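Local coordinates for protein bifunctional pinoresinol-lariciresinol reductase 1 (Thuja plicata, PDB 1QYD) that reduces pinoresinol to lariciresinol and then to secoisolariciresinol, using NADPH as hydride donor, in plant lignan biosynthesis, at residues D78-A83 / K110-S115; P114-M119 / Y152-S157; W194-D199 / K301-D306; G201-K206 / E292-Y297. One frame throughout, in Å; residues are numbered along the deposited sequence.

Contact 1. Residues D78-A83 / K110-S115; sequences DVVISA and KRFLPS
Asp78 hands its backbone carbonyl to Lys110, whose N donates to Asp78 O at 2.9 Å just ahead of the two strands. From there 79-82 and 111-113 run side by side in the same direction, their axes 7° apart. Val79 sends CG1 along the flank of Arg111, 3.8 Å from its CB, because this methyl stands anti to the backbone N (chi1 -168°). The guanidinium of Arg111 turns off elsewhere, to Thr153, Thr213 and the carbonyl of Asp210. Val80 is held through both of its backbone polar atoms: its N donates to Arg111 O, and its O accepts from Leu113 N at 3.1 Å. That same carbonyl lies against the edge of the Phe112 ring, near its plane, while Val80 CG1 reaches Phe112 CD1 at 3.5 Å. Ile81 returns to the face of Val79, where its CG1 packs on Leu113 CB. Ser82 N closes the backbone pattern on Leu113 O at 2.9 Å, and its OG lies 3.8 Å from Ser115 CB. Beyond it the segments continue in step to Ala83 and Ser115, near Gly17 and Lys138, the inferred cofactor-binding and catalytic residues. Helix 96-105, packed on Val80 and Phe112, completes the beta-alpha-beta unit, and the pair are neighbouring parallel strands of an NADP-binding Rossmann fold.

Contact 2. Residues P114-M119 / Y152-S157; sequences PSEFGM and YTYVSS
The Phe117 ring carries Val155 CG2 over one face, a CH-pi contact 4.1 Å from the ring centroid, and has Ser157 OG at its edge. The valine and the phenylalanine run alongside each other in the same sense. The Tyr154 ring is met differently: Pro114 CG comes in its plane at the edge, 3.6 Å from Tyr154 CE2. Arg142 makes a cation-pi contact with this ring, and Glu146 takes the phenol OH.

Glu116 lies between these two ring contacts. Its CB rests 3.5 Å from Val155 O, and the bend at chi2 (-67°) brings the carboxylate back past Tyr154, OE1 lying 4.1 Å from Tyr154 CB with the carboxylate and ring planes 45° apart. The acid ends in a salt bridge from OE1 to Arg142.

Two hydrogen bonds tie the segments. Phe117 N donates to Val155 O at 3.0 Å, rather bent at the hydrogen. Ser156 OG donates to Gly118 O at 2.6 Å, its hydroxyl placed by a CB-OG bond anti to the backbone N (chi1 -166°).

Arg142, inferred to bind NADP, is thus shared between the acid of Glu116 and the ring of Tyr154. Glu116 also comes close to Lys138, the inferred proton acceptor, so this buried contact probably helps shape the electrostatic surroundings of the cofactor and catalytic site.

Contact 3. Residues W194-D199 / K301-D306; sequences WVDEDD and KYVTMD
Residues 194-199 turn from the end of a strand into a helix and meet the extended run 301-304 and the helix start after it, the backbones coming closest at Asp199 and Tyr302, with CA atoms 6.0 Å apart. Asp199 makes the polar link. Val303 N donates to its OD1 at 3.0 Å, with an angle of 156° at the hydrogen, and meets that oxygen on the syn side, 16° out of the carboxylate plane. The torsion chi1 of -68° sets the carboxylate beside the helix backbone and directs it across at the facing segment. Tyr302 CB packs alongside, 3.6 Å from Asp199 OD1. Asp199 OD2 lies 2.9 Å from Lys301 O, a close approach of two acceptors that could favour protonation of the acid.

Val303 also meets Asp196, the residue just before the helix, its CB 4.1 Å from Asp196 CB. At the far end Met305 brings its methyl to the base of Trp194, CE lying 3.6 Å from Trp194 CB, and SD follows at 3.8 Å from the same Trp194 CB. The side chain of Met305 is bent at both chi2 and chi3, which folds the thioether back onto Trp194 CB, short of the indole's end.

That indole donates NE1 to Leu227 O and packs on Phe164 and on Val232 of helix 229-241. Asn225 ND2 bridges the carbonyls of Trp194 and Val303, so strand 191-195, helix 197-207 and helix 305-309 converge here.

Contact 4. Residues G201-K206 / E292-Y297; sequences GTYTIK and EATKLY
Glu292 OE1 is gripped twice from Thr294, by its backbone N at 2.8 Å and by its hydroxyl OG1 at 3.1 Å. The hydroxyl meets the syn lone pair of OE1, while the amide comes from above the carboxylate plane, 56° out of it; Arg221 N is a further donor. This caps the start of helix 293-296 and fixes Thr294, whose OG1 lies 3.7 Å from Tyr203 OH across the contact.

Tyr203 lays its ring against the facing helix: Ala293 CB sits over one face, offset toward the rim and 4.2 Å from the ring centroid. Tyr297 O lies in plane at the edge of that ring. The two tyrosines pass alongside with opposite headings, CD2 of Tyr203 lying 3.8 Å from CD2 of Tyr297.

The ring of Tyr297 is sandwiched. Lys206 CB stands squarely above its centre, 3.9 Å from the centroid, and Leu296 CB covers the opposite face. The lysine chain runs on, mostly extended, to a salt bridge between NZ and Glu299.

Helix 197-207 is thus packed through aromatic and CH-pi contacts on a short, side-chain-capped helix that follows strand 290-292, an N-cap arrangement with Glu292 as the capping residue.

Overall arrangement
From the N terminus, contact 1 comes first, closing the beta-alpha-beta loop through helix 96-105 in the Rossmann sheet. Contact 2 begins on the residues where contact 1 ends, Pro114 and Ser115, and closes the next loop through helix 133-147, leading to strand 154-156, which pairs with strand 217-219; Arg111 to Thr153 joins the two. Contact 3 opens next, at the end of strand 191-195 and the start of helix 197-207, and closes a long loop inside which contact 4, farther along the same helix, is nested. Thr204 of that helix packs on Leu113, Phe117 and Val155, so helix 197-207 links the Rossmann sheet to the C-terminal helices 293-296 and 305-309.

Contact 1. Residues D78-A83 / K110-S115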
loop_
_atom_site.group_PDB
_atom_site.type_symbol
_atom_site.label_atom_id
_atom_site.label_comp_id
_atom_site.label_asym_id
_atom_site.label_seq_id
_atom_site.Cartn_x
_atom_site.Cartn_y
_atom_site.Cartn_z
ATOM N N ASP A 78 24.990 6.016 -17.845
ATOM C CA ASP A 78 24.742 4.828 -18.650
ATOM C C ASP A 78 23.812 3.829 -17.977
ATOM O O ASP A 78 22.759 3.464 -18.510
ATOM C CB ASP A 78 26.047 4.121 -18.939
ATOM C CG ASP A 78 27.211 5.030 -19.302
ATOM O OD1 ASP A 78 27.018 6.213 -19.585
ATOM O OD2 ASP A 78 28.337 4.544 -19.290
ATOM N N VAL A 79 24.225 3.353 -16.794
ATOM C CA VAL A 79 23.403 2.440 -16.035
ATOM C C VAL A 79 22.702 3.199 -14.913
ATOM O O VAL A 79 23.171 4.257 -14.510
ATOM C CB VAL A 79 24.323 1.333 -15.507
ATOM C CG1 VAL A 79 23.443 0.209 -14.978
ATOM C CG2 VAL A 79 25.267 0.799 -16.615
ATOM N N VAL A 80 21.507 2.774 -14.495
ATOM C CA VAL A 80 20.796 3.253 -13.300
ATOM C C VAL A 80 20.386 2.003 -12.486
ATOM O O VAL A 80 19.771 1.039 -12.965
ATOM C CB VAL A 80 19.519 4.084 -13.640
ATOM C CG1 VAL A 80 18.824 3.480 -14.835
ATOM C CG2 VAL A 80 18.522 4.088 -12.468
ATOM N N ILE A 81 20.785 2.000 -11.215
ATOM C CA ILE A 81 20.475 0.906 -10.315
ATOM C C ILE A 81 19.553 1.429 -9.236
ATOM O O ILE A 81 19.880 2.410 -8.583
ATOM C CB ILE A 81 21.786 0.355 -9.708
ATOM C CG1 ILE A 81 22.655 -0.217 -10.795
ATOM C CG2 ILE A 81 21.491 -0.814 -8.770
ATOM C CD1 ILE A 81 24.030 -0.570 -10.229
ATOM N N SER A 82 18.369 0.864 -9.084
ATOM C CA SER A 82 17.520 1.237 -7.978
ATOM C C SER A 82 17.553 0.254 -6.808
ATOM O O SER A 82 17.210 -0.919 -6.968
ATOM C CB SER A 82 16.118 1.362 -8.478
ATOM O OG SER A 82 15.164 1.329 -7.416
ATOM N N ALA A 83 17.929 0.688 -5.602
ATOM C CA ALA A 83 17.890 -0.166 -4.404
ATOM C C ALA A 83 16.896 0.406 -3.412
ATOM O O ALA A 83 17.047 0.337 -2.193
ATOM C CB ALA A 83 19.261 -0.224 -3.753
ATOM N N LYS A 110 21.672 2.343 -20.948
ATOM C CA LYS A 110 22.043 1.039 -21.482
ATOM C C LYS A 110 21.606 -0.124 -20.591
ATOM O O LYS A 110 21.556 -1.264 -21.050
ATOM C CB LYS A 110 23.563 0.974 -21.677
ATOM C CG LYS A 110 24.127 1.750 -22.859
ATOM C CD LYS A 110 23.594 1.084 -24.121
ATOM C CE LYS A 110 23.992 1.817 -25.395
ATOM N NZ LYS A 110 23.483 1.081 -26.535
ATOM N N ARG A 111 21.298 0.149 -19.314
ATOM C CA ARG A 111 20.831 -0.830 -18.340
ATOM C C ARG A 111 20.243 -0.230 -17.089
ATOM O O ARG A 111 20.799 0.645 -16.438
ATOM C CB ARG A 111 21.925 -1.750 -17.819
ATOM C CG ARG A 111 21.408 -3.080 -17.288
ATOM C CD ARG A 111 20.896 -3.943 -18.429
ATOM N NE ARG A 111 21.906 -4.188 -19.439
ATOM C CZ ARG A 111 22.731 -5.222 -19.369
ATOM N NH1 ARG A 111 22.688 -6.094 -18.356
ATOM N NH2 ARG A 111 23.580 -5.395 -20.370
ATOM N N PHE A 112 19.119 -0.842 -16.775
ATOM C CA PHE A 112 18.357 -0.569 -15.573
ATOM C C PHE A 112 18.138 -1.871 -14.806
ATOM O O PHE A 112 17.633 -2.862 -15.348
ATOM C CB PHE A 112 17.042 0.012 -15.952
ATOM C CG PHE A 112 16.191 0.389 -14.764
ATOM C CD1 PHE A 112 16.758 0.957 -13.631
ATOM C CD2 PHE A 112 14.811 0.215 -14.844
ATOM C CE1 PHE A 112 15.935 1.360 -12.575
ATOM C CE2 PHE A 112 13.992 0.611 -13.792
ATOM C CZ PHE A 112 14.557 1.186 -12.655
ATOM N N LEU A 113 18.602 -1.807 -13.548
ATOM C CA LEU A 113 18.482 -2.870 -12.546
ATOM C C LEU A 113 17.553 -2.385 -11.429
ATOM O O LEU A 113 17.956 -1.501 -10.660
ATOM C CB LEU A 113 19.864 -3.239 -11.962
ATOM C CG LEU A 113 20.806 -4.133 -12.772
ATOM C CD1 LEU A 113 21.578 -3.300 -13.720
ATOM C CD2 LEU A 113 21.853 -4.821 -11.884
ATOM N N PRO A 114 16.278 -2.854 -11.353
ATOM C CA PRO A 114 15.256 -2.481 -10.354
ATOM C C PRO A 114 15.546 -2.871 -8.916
ATOM O O PRO A 114 16.594 -3.457 -8.629
ATOM C CB PRO A 114 13.942 -3.119 -10.776
ATOM C CG PRO A 114 14.159 -3.436 -12.194
ATOM C CD PRO A 114 15.657 -3.726 -12.322
ATOM N N SER A 115 14.601 -2.541 -8.027
ATOM C CA SER A 115 14.694 -2.901 -6.629
ATOM C C SER A 115 14.058 -4.267 -6.463
ATOM O O SER A 115 12.856 -4.406 -6.207
ATOM C CB SER A 115 13.962 -1.930 -5.763
ATOM O OG SER A 115 14.189 -2.380 -4.445
#

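Contact 2. Residues P114-M119 / Y152-S157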
loop_
_atom_site.group_PDB
_atom_site.type_symbol
_atom_site.label_atom_id
_atom_site.label_comp_id
_atom_site.label_asym_id
_atom_site.label_seq_id
_atom_site.Cartn_x
_atom_site.Cartn_y
_atom_site.Cartn_z
ATOM N N PRO A 114 16.278 -2.854 -11.353
ATOM C CA PRO A 114 15.256 -2.481 -10.354
ATOM C C PRO A 114 15.546 -2.871 -8.916
ATOM O O PRO A 114 16.594 -3.457 -8.629
ATOM C CB PRO A 114 13.942 -3.119 -10.776
ATOM C CG PRO A 114 14.159 -3.436 -12.194
ATOM C CD PRO A 114 15.657 -3.726 -12.322
ATOM N N SER A 115 14.601 -2.541 -8.027
ATOM C CA SER A 115 14.694 -2.901 -6.629
ATOM C C SER A 115 14.058 -4.267 -6.463
ATOM O O SER A 115 12.856 -4.406 -6.207
ATOM C CB SER A 115 13.962 -1.930 -5.763
ATOM O OG SER A 115 14.189 -2.380 -4.445
ATOM N N GLU A 116 14.957 -5.232 -6.706
ATOM C CA GLU A 116 14.768 -6.672 -6.652
ATOM C C GLU A 116 15.480 -7.128 -5.372
ATOM O O GLU A 116 15.128 -6.744 -4.250
ATOM C CB GLU A 116 15.399 -7.261 -7.922
ATOM C CG GLU A 116 14.655 -7.036 -9.225
ATOM C CD GLU A 116 13.318 -7.751 -9.304
ATOM O OE1 GLU A 116 13.303 -8.978 -9.274
ATOM O OE2 GLU A 116 12.290 -7.083 -9.401
ATOM N N PHE A 117 16.585 -7.865 -5.568
ATOM C CA PHE A 117 17.509 -8.402 -4.564
ATOM C C PHE A 117 16.918 -9.404 -3.539
ATOM O O PHE A 117 17.336 -9.464 -2.378
ATOM C CB PHE A 117 18.188 -7.191 -3.846
ATOM C CG PHE A 117 18.864 -6.178 -4.763
ATOM C CD1 PHE A 117 18.187 -4.989 -5.085
ATOM C CD2 PHE A 117 20.122 -6.456 -5.324
ATOM C CE1 PHE A 117 18.768 -4.087 -5.980
ATOM C CE2 PHE A 117 20.698 -5.544 -6.217
ATOM C CZ PHE A 117 20.019 -4.369 -6.544
ATOM N N GLY A 118 16.001 -10.259 -4.032
ATOM C CA GLY A 118 15.267 -11.240 -3.249
ATOM C C GLY A 118 14.730 -12.420 -4.070
ATOM O O GLY A 118 15.347 -12.888 -5.022
ATOM N N MET A 119 13.539 -12.873 -3.668
ATOM C CA MET A 119 12.841 -14.047 -4.171
ATOM C C MET A 119 12.469 -14.300 -5.634
ATOM O O MET A 119 12.287 -15.467 -6.018
ATOM C CB MET A 119 11.541 -14.224 -3.423
ATOM C CG MET A 119 11.682 -14.550 -1.958
ATOM S SD MET A 119 10.131 -15.217 -1.300
ATOM C CE MET A 119 10.714 -16.864 -1.052
ATOM N N TYR A 152 17.057 -4.326 -19.196
ATOM C CA TYR A 152 17.064 -4.831 -17.804
ATOM C C TYR A 152 17.881 -6.067 -17.419
ATOM O O TYR A 152 18.334 -6.897 -18.211
ATOM C CB TYR A 152 15.618 -5.112 -17.303
ATOM C CG TYR A 152 14.694 -5.836 -18.277
ATOM C CD1 TYR A 152 14.114 -5.086 -19.301
ATOM C CD2 TYR A 152 14.406 -7.203 -18.188
ATOM C CE1 TYR A 152 13.260 -5.680 -20.234
ATOM C CE2 TYR A 152 13.546 -7.810 -19.119
ATOM C CZ TYR A 152 12.976 -7.042 -20.146
ATOM O OH TYR A 152 12.131 -7.587 -21.116
ATOM N N THR A 153 18.119 -6.143 -16.114
ATOM C CA THR A 153 18.747 -7.304 -15.502
ATOM C C THR A 153 18.037 -7.335 -14.187
ATOM O O THR A 153 18.046 -6.334 -13.472
ATOM C CB THR A 153 20.218 -7.132 -15.227
ATOM O OG1 THR A 153 20.840 -6.746 -16.444
ATOM C CG2 THR A 153 20.818 -8.415 -14.703
ATOM N N TYR A 154 17.342 -8.440 -13.906
ATOM C CA TYR A 154 16.673 -8.555 -12.615
ATOM C C TYR A 154 17.559 -9.389 -11.705
ATOM O O TYR A 154 17.797 -10.569 -11.919
ATOM C CB TYR A 154 15.318 -9.203 -12.799
ATOM C CG TYR A 154 14.392 -8.390 -13.684
ATOM C CD1 TYR A 154 13.659 -9.028 -14.670
ATOM C CD2 TYR A 154 14.253 -7.018 -13.505
ATOM C CE1 TYR A 154 12.775 -8.308 -15.471
ATOM C CE2 TYR A 154 13.376 -6.290 -14.311
ATOM C CZ TYR A 154 12.632 -6.941 -15.286
ATOM O OH TYR A 154 11.717 -6.239 -16.037
ATOM N N VAL A 155 18.149 -8.726 -10.716
ATOM C CA VAL A 155 19.079 -9.355 -9.806
ATOM C C VAL A 155 18.350 -9.988 -8.646
ATOM O O VAL A 155 18.149 -9.342 -7.623
ATOM C CB VAL A 155 20.105 -8.334 -9.278
ATOM C CG1 VAL A 155 21.367 -8.397 -10.113
ATOM C CG2 VAL A 155 19.532 -6.915 -9.365
ATOM N N SER A 156 17.892 -11.244 -8.860
ATOM C CA SER A 156 17.259 -12.107 -7.849
ATOM C C SER A 156 18.432 -12.776 -7.149
ATOM O O SER A 156 19.176 -13.562 -7.730
ATOM C CB SER A 156 16.421 -13.136 -8.518
ATOM O OG SER A 156 15.640 -13.670 -7.487
ATOM N N SER A 157 18.631 -12.386 -5.899
ATOM C CA SER A 157 19.856 -12.681 -5.186
ATOM C C SER A 157 19.721 -13.467 -3.883
ATOM O O SER A 157 20.692 -13.824 -3.232
ATOM C CB SER A 157 20.512 -11.340 -4.972
ATOM O OG SER A 157 19.713 -10.537 -4.106
#

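Contact 3. Residues W194-D199 / K301-D306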
loop_
_atom_site.group_PDB
_atom_site.type_symbol
_atom_site.label_atom_id
_atom_site.label_comp_id
_atom_site.label_asym_id
_atom_site.label_seq_id
_atom_site.Cartn_x
_atom_site.Cartn_y
_atom_site.Cartn_z
ATOM N N TRP A 194 21.977 -18.453 0.651
ATOM C CA TRP A 194 22.295 -17.464 1.644
ATOM C C TRP A 194 23.482 -16.683 1.074
ATOM O O TRP A 194 24.455 -17.353 0.688
ATOM C CB TRP A 194 22.638 -18.230 2.933
ATOM C CG TRP A 194 21.654 -19.293 3.459
ATOM C CD1 TRP A 194 21.531 -20.520 2.848
ATOM C CD2 TRP A 194 20.814 -19.186 4.533
ATOM N NE1 TRP A 194 20.619 -21.191 3.493
ATOM C CE2 TRP A 194 20.177 -20.433 4.499
ATOM C CE3 TRP A 194 20.481 -18.273 5.529
ATOM C CZ2 TRP A 194 19.211 -20.782 5.436
ATOM C CZ3 TRP A 194 19.508 -18.624 6.481
ATOM C CH2 TRP A 194 18.876 -19.863 6.436
ATOM N N VAL A 195 23.457 -15.320 0.944
ATOM C CA VAL A 195 24.550 -14.551 0.326
ATOM C C VAL A 195 25.025 -13.301 1.078
ATOM O O VAL A 195 24.268 -12.471 1.570
ATOM C CB VAL A 195 24.164 -14.118 -1.137
ATOM C CG1 VAL A 195 25.374 -13.543 -1.862
ATOM C CG2 VAL A 195 23.780 -15.325 -1.988
ATOM N N ASP A 196 26.345 -13.156 1.186
ATOM C CA ASP A 196 26.936 -12.017 1.871
ATOM C C ASP A 196 26.537 -10.801 1.077
ATOM O O ASP A 196 26.534 -10.812 -0.160
ATOM C CB ASP A 196 28.459 -12.159 1.909
ATOM C CG ASP A 196 29.266 -10.998 2.501
ATOM O OD1 ASP A 196 28.769 -10.270 3.368
ATOM O OD2 ASP A 196 30.425 -10.831 2.093
ATOM N N GLU A 197 26.152 -9.776 1.826
ATOM C CA GLU A 197 25.703 -8.526 1.239
ATOM C C GLU A 197 26.716 -7.871 0.297
ATOM O O GLU A 197 26.346 -7.198 -0.670
ATOM C CB GLU A 197 25.345 -7.594 2.351
ATOM C CG GLU A 197 24.204 -8.147 3.195
ATOM C CD GLU A 197 24.605 -8.864 4.477
ATOM O OE1 GLU A 197 25.697 -9.414 4.603
ATOM O OE2 GLU A 197 23.784 -8.839 5.383
ATOM N N ASP A 198 28.003 -8.104 0.540
ATOM C CA ASP A 198 29.016 -7.655 -0.369
ATOM C C ASP A 198 29.066 -8.562 -1.586
ATOM O O ASP A 198 29.380 -8.055 -2.653
ATOM C CB ASP A 198 30.396 -7.667 0.249
ATOM C CG ASP A 198 30.701 -6.754 1.425
ATOM O OD1 ASP A 198 31.892 -6.714 1.744
ATOM O OD2 ASP A 198 29.819 -6.125 2.035
ATOM N N ASP A 199 28.798 -9.874 -1.554
ATOM C CA ASP A 199 28.852 -10.644 -2.786
ATOM C C ASP A 199 27.738 -10.219 -3.727
ATOM O O ASP A 199 27.975 -10.239 -4.928
ATOM C CB ASP A 199 28.710 -12.126 -2.519
ATOM C CG ASP A 199 29.863 -12.770 -1.777
ATOM O OD1 ASP A 199 29.574 -13.775 -1.124
ATOM O OD2 ASP A 199 31.010 -12.301 -1.870
ATOM N N LYS A 301 34.853 -13.919 -5.873
ATOM C CA LYS A 301 35.029 -14.464 -4.524
ATOM C C LYS A 301 33.784 -14.572 -3.611
ATOM O O LYS A 301 33.402 -13.581 -2.950
ATOM C CB LYS A 301 36.136 -13.591 -3.853
ATOM C CG LYS A 301 36.017 -12.021 -3.783
ATOM C CD LYS A 301 36.913 -11.257 -4.785
ATOM C CE LYS A 301 36.348 -11.149 -6.191
ATOM N NZ LYS A 301 37.356 -10.843 -7.194
ATOM N N TYR A 302 33.096 -15.733 -3.533
ATOM C CA TYR A 302 31.953 -15.758 -2.635
ATOM C C TYR A 302 32.295 -16.394 -1.312
ATOM O O TYR A 302 33.061 -17.350 -1.165
ATOM C CB TYR A 302 30.717 -16.490 -3.236
ATOM C CG TYR A 302 30.844 -17.959 -3.557
ATOM C CD1 TYR A 302 31.287 -18.334 -4.824
ATOM C CD2 TYR A 302 30.560 -18.926 -2.577
ATOM C CE1 TYR A 302 31.457 -19.687 -5.120
ATOM C CE2 TYR A 302 30.736 -20.285 -2.871
ATOM C CZ TYR A 302 31.188 -20.659 -4.145
ATOM O OH TYR A 302 31.397 -21.997 -4.453
ATOM N N VAL A 303 31.718 -15.693 -0.353
ATOM C CA VAL A 303 31.778 -16.059 1.042
ATOM C C VAL A 303 30.734 -17.123 1.329
ATOM O O VAL A 303 29.568 -17.072 0.923
ATOM C CB VAL A 303 31.567 -14.769 1.837
ATOM C CG1 VAL A 303 31.217 -14.987 3.276
ATOM C CG2 VAL A 303 32.888 -14.048 1.807
ATOM N N THR A 304 31.264 -18.134 2.008
ATOM C CA THR A 304 30.492 -19.288 2.451
ATOM C C THR A 304 29.879 -18.951 3.814
ATOM O O THR A 304 30.307 -17.989 4.475
ATOM C CB THR A 304 31.446 -20.512 2.502
ATOM O OG1 THR A 304 32.422 -20.366 3.532
ATOM C CG2 THR A 304 32.182 -20.622 1.181
ATOM N N MET A 305 28.841 -19.687 4.248
ATOM C CA MET A 305 28.223 -19.411 5.542
ATOM C C MET A 305 29.071 -19.829 6.754
ATOM O O MET A 305 28.775 -19.549 7.900
ATOM C CB MET A 305 26.881 -20.096 5.563
ATOM C CG MET A 305 26.069 -19.667 4.376
ATOM S SD MET A 305 26.137 -17.869 4.290
ATOM C CE MET A 305 24.959 -17.644 5.563
ATOM N N ASP A 306 30.167 -20.516 6.489
ATOM C CA ASP A 306 31.185 -20.931 7.419
ATOM C C ASP A 306 32.003 -19.686 7.625
ATOM O O ASP A 306 32.121 -19.198 8.736
ATOM C CB ASP A 306 32.002 -22.055 6.778
ATOM C CG ASP A 306 31.220 -23.360 6.569
ATOM O OD1 ASP A 306 30.338 -23.431 5.703
ATOM O OD2 ASP A 306 31.479 -24.315 7.307
#

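Contact 4. Residues G201-K206 / E292-Y297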
loop_
_atom_site.group_PDB
_atom_site.type_symbol
_atom_site.label_atom_id
_atom_site.label_comp_id
_atom_site.label_asym_id
_atom_site.label_seq_id
_atom_site.Cartn_x
_atom_site.Cartn_y
_atom_site.Cartn_z
ATOM N N GLY A 201 26.460 -7.025 -4.083
ATOM C CA GLY A 201 26.842 -5.777 -4.674
ATOM C C GLY A 201 27.844 -6.066 -5.742
ATOM O O GLY A 201 27.643 -5.605 -6.849
ATOM N N THR A 202 28.886 -6.844 -5.458
ATOM C CA THR A 202 29.942 -7.186 -6.411
ATOM C C THR A 202 29.375 -7.833 -7.670
ATOM O O THR A 202 29.775 -7.468 -8.775
ATOM C CB THR A 202 30.959 -8.151 -5.799
ATOM O OG1 THR A 202 31.566 -7.544 -4.651
ATOM C CG2 THR A 202 32.045 -8.491 -6.808
ATOM N N TYR A 203 28.432 -8.776 -7.529
ATOM C CA TYR A 203 27.824 -9.428 -8.663
ATOM C C TYR A 203 26.853 -8.527 -9.422
ATOM O O TYR A 203 26.593 -8.818 -10.600
ATOM C CB TYR A 203 27.075 -10.694 -8.211
ATOM C CG TYR A 203 27.973 -11.885 -7.934
ATOM C CD1 TYR A 203 27.847 -12.600 -6.731
ATOM C CD2 TYR A 203 28.952 -12.232 -8.865
ATOM C CE1 TYR A 203 28.703 -13.657 -6.452
ATOM C CE2 TYR A 203 29.807 -13.288 -8.588
ATOM C CZ TYR A 203 29.680 -13.986 -7.386
ATOM O OH TYR A 203 30.580 -14.993 -7.124
ATOM N N THR A 204 26.257 -7.475 -8.807
ATOM C CA THR A 204 25.382 -6.618 -9.586
ATOM C C THR A 204 26.218 -5.609 -10.347
ATOM O O THR A 204 25.775 -5.250 -11.436
ATOM C CB THR A 204 24.325 -5.817 -8.765
ATOM O OG1 THR A 204 25.015 -5.014 -7.853
ATOM C CG2 THR A 204 23.401 -6.676 -7.975
ATOM N N ILE A 205 27.404 -5.154 -9.892
ATOM C CA ILE A 205 28.154 -4.227 -10.717
ATOM C C ILE A 205 28.886 -4.931 -11.862
ATOM O O ILE A 205 29.258 -4.308 -12.866
ATOM C CB ILE A 205 29.086 -3.408 -9.781
ATOM C CG1 ILE A 205 28.262 -2.257 -9.284
ATOM C CG2 ILE A 205 30.246 -2.724 -10.451
ATOM C CD1 ILE A 205 27.235 -2.662 -8.215
ATOM N N LYS A 206 29.052 -6.252 -11.740
ATOM C CA LYS A 206 29.579 -7.084 -12.822
ATOM C C LYS A 206 28.516 -7.505 -13.870
ATOM O O LYS A 206 28.873 -7.875 -14.984
ATOM C CB LYS A 206 30.229 -8.331 -12.219
ATOM C CG LYS A 206 31.427 -7.965 -11.348
ATOM C CD LYS A 206 32.419 -9.103 -11.325
ATOM C CE LYS A 206 33.674 -8.537 -10.729
ATOM N NZ LYS A 206 34.832 -9.196 -11.260
ATOM N N GLU A 292 22.986 -17.353 -13.996
ATOM C CA GLU A 292 23.462 -17.493 -12.627
ATOM C C GLU A 292 24.688 -16.583 -12.458
ATOM O O GLU A 292 25.642 -16.654 -13.236
ATOM C CB GLU A 292 23.849 -18.947 -12.364
ATOM C CG GLU A 292 23.968 -19.400 -10.902
ATOM C CD GLU A 292 25.195 -18.987 -10.089
ATOM O OE1 GLU A 292 25.102 -18.052 -9.286
ATOM O OE2 GLU A 292 26.231 -19.629 -10.245
ATOM N N ALA A 293 24.717 -15.752 -11.413
ATOM C CA ALA A 293 25.788 -14.813 -11.188
ATOM C C ALA A 293 27.170 -15.369 -10.993
ATOM O O ALA A 293 28.136 -14.772 -11.453
ATOM C CB ALA A 293 25.466 -13.980 -9.991
ATOM N N THR A 294 27.257 -16.541 -10.358
ATOM C CA THR A 294 28.529 -17.193 -10.024
ATOM C C THR A 294 29.154 -17.971 -11.163
ATOM O O THR A 294 30.381 -18.026 -11.228
ATOM C CB THR A 294 28.303 -18.097 -8.823
ATOM O OG1 THR A 294 27.734 -17.214 -7.865
ATOM C CG2 THR A 294 29.529 -18.814 -8.293
ATOM N N LYS A 295 28.348 -18.558 -12.064
ATOM C CA LYS A 295 28.835 -19.196 -13.287
ATOM C C LYS A 295 29.564 -18.177 -14.167
ATOM O O LYS A 295 30.716 -18.381 -14.564
ATOM C CB LYS A 295 27.682 -19.782 -14.125
ATOM C CG LYS A 295 27.165 -21.200 -13.870
ATOM C CD LYS A 295 25.914 -21.433 -14.737
ATOM C CE LYS A 295 25.327 -22.838 -14.495
ATOM N NZ LYS A 295 24.135 -23.141 -15.281
ATOM N N LEU A 296 28.866 -17.060 -14.447
ATOM C CA LEU A 296 29.351 -15.932 -15.246
ATOM C C LEU A 296 30.628 -15.289 -14.736
ATOM O O LEU A 296 31.563 -15.013 -15.498
ATOM C CB LEU A 296 28.313 -14.834 -15.304
ATOM C CG LEU A 296 27.037 -14.996 -16.077
ATOM C CD1 LEU A 296 25.955 -14.142 -15.432
ATOM C CD2 LEU A 296 27.305 -14.657 -17.524
ATOM N N TYR A 297 30.675 -15.035 -13.423
ATOM C CA TYR A 297 31.841 -14.371 -12.890
ATOM C C TYR A 297 32.496 -15.364 -11.960
ATOM O O TYR A 297 32.322 -15.302 -10.741
ATOM C CB TYR A 297 31.391 -13.080 -12.178
ATOM C CG TYR A 297 30.442 -12.305 -13.060
ATOM C CD1 TYR A 297 30.849 -11.781 -14.293
ATOM C CD2 TYR A 297 29.108 -12.246 -12.691
ATOM C CE1 TYR A 297 29.899 -11.220 -15.157
ATOM C CE2 TYR A 297 28.168 -11.688 -13.550
ATOM C CZ TYR A 297 28.554 -11.178 -14.776
ATOM O OH TYR A 297 27.591 -10.619 -15.600
#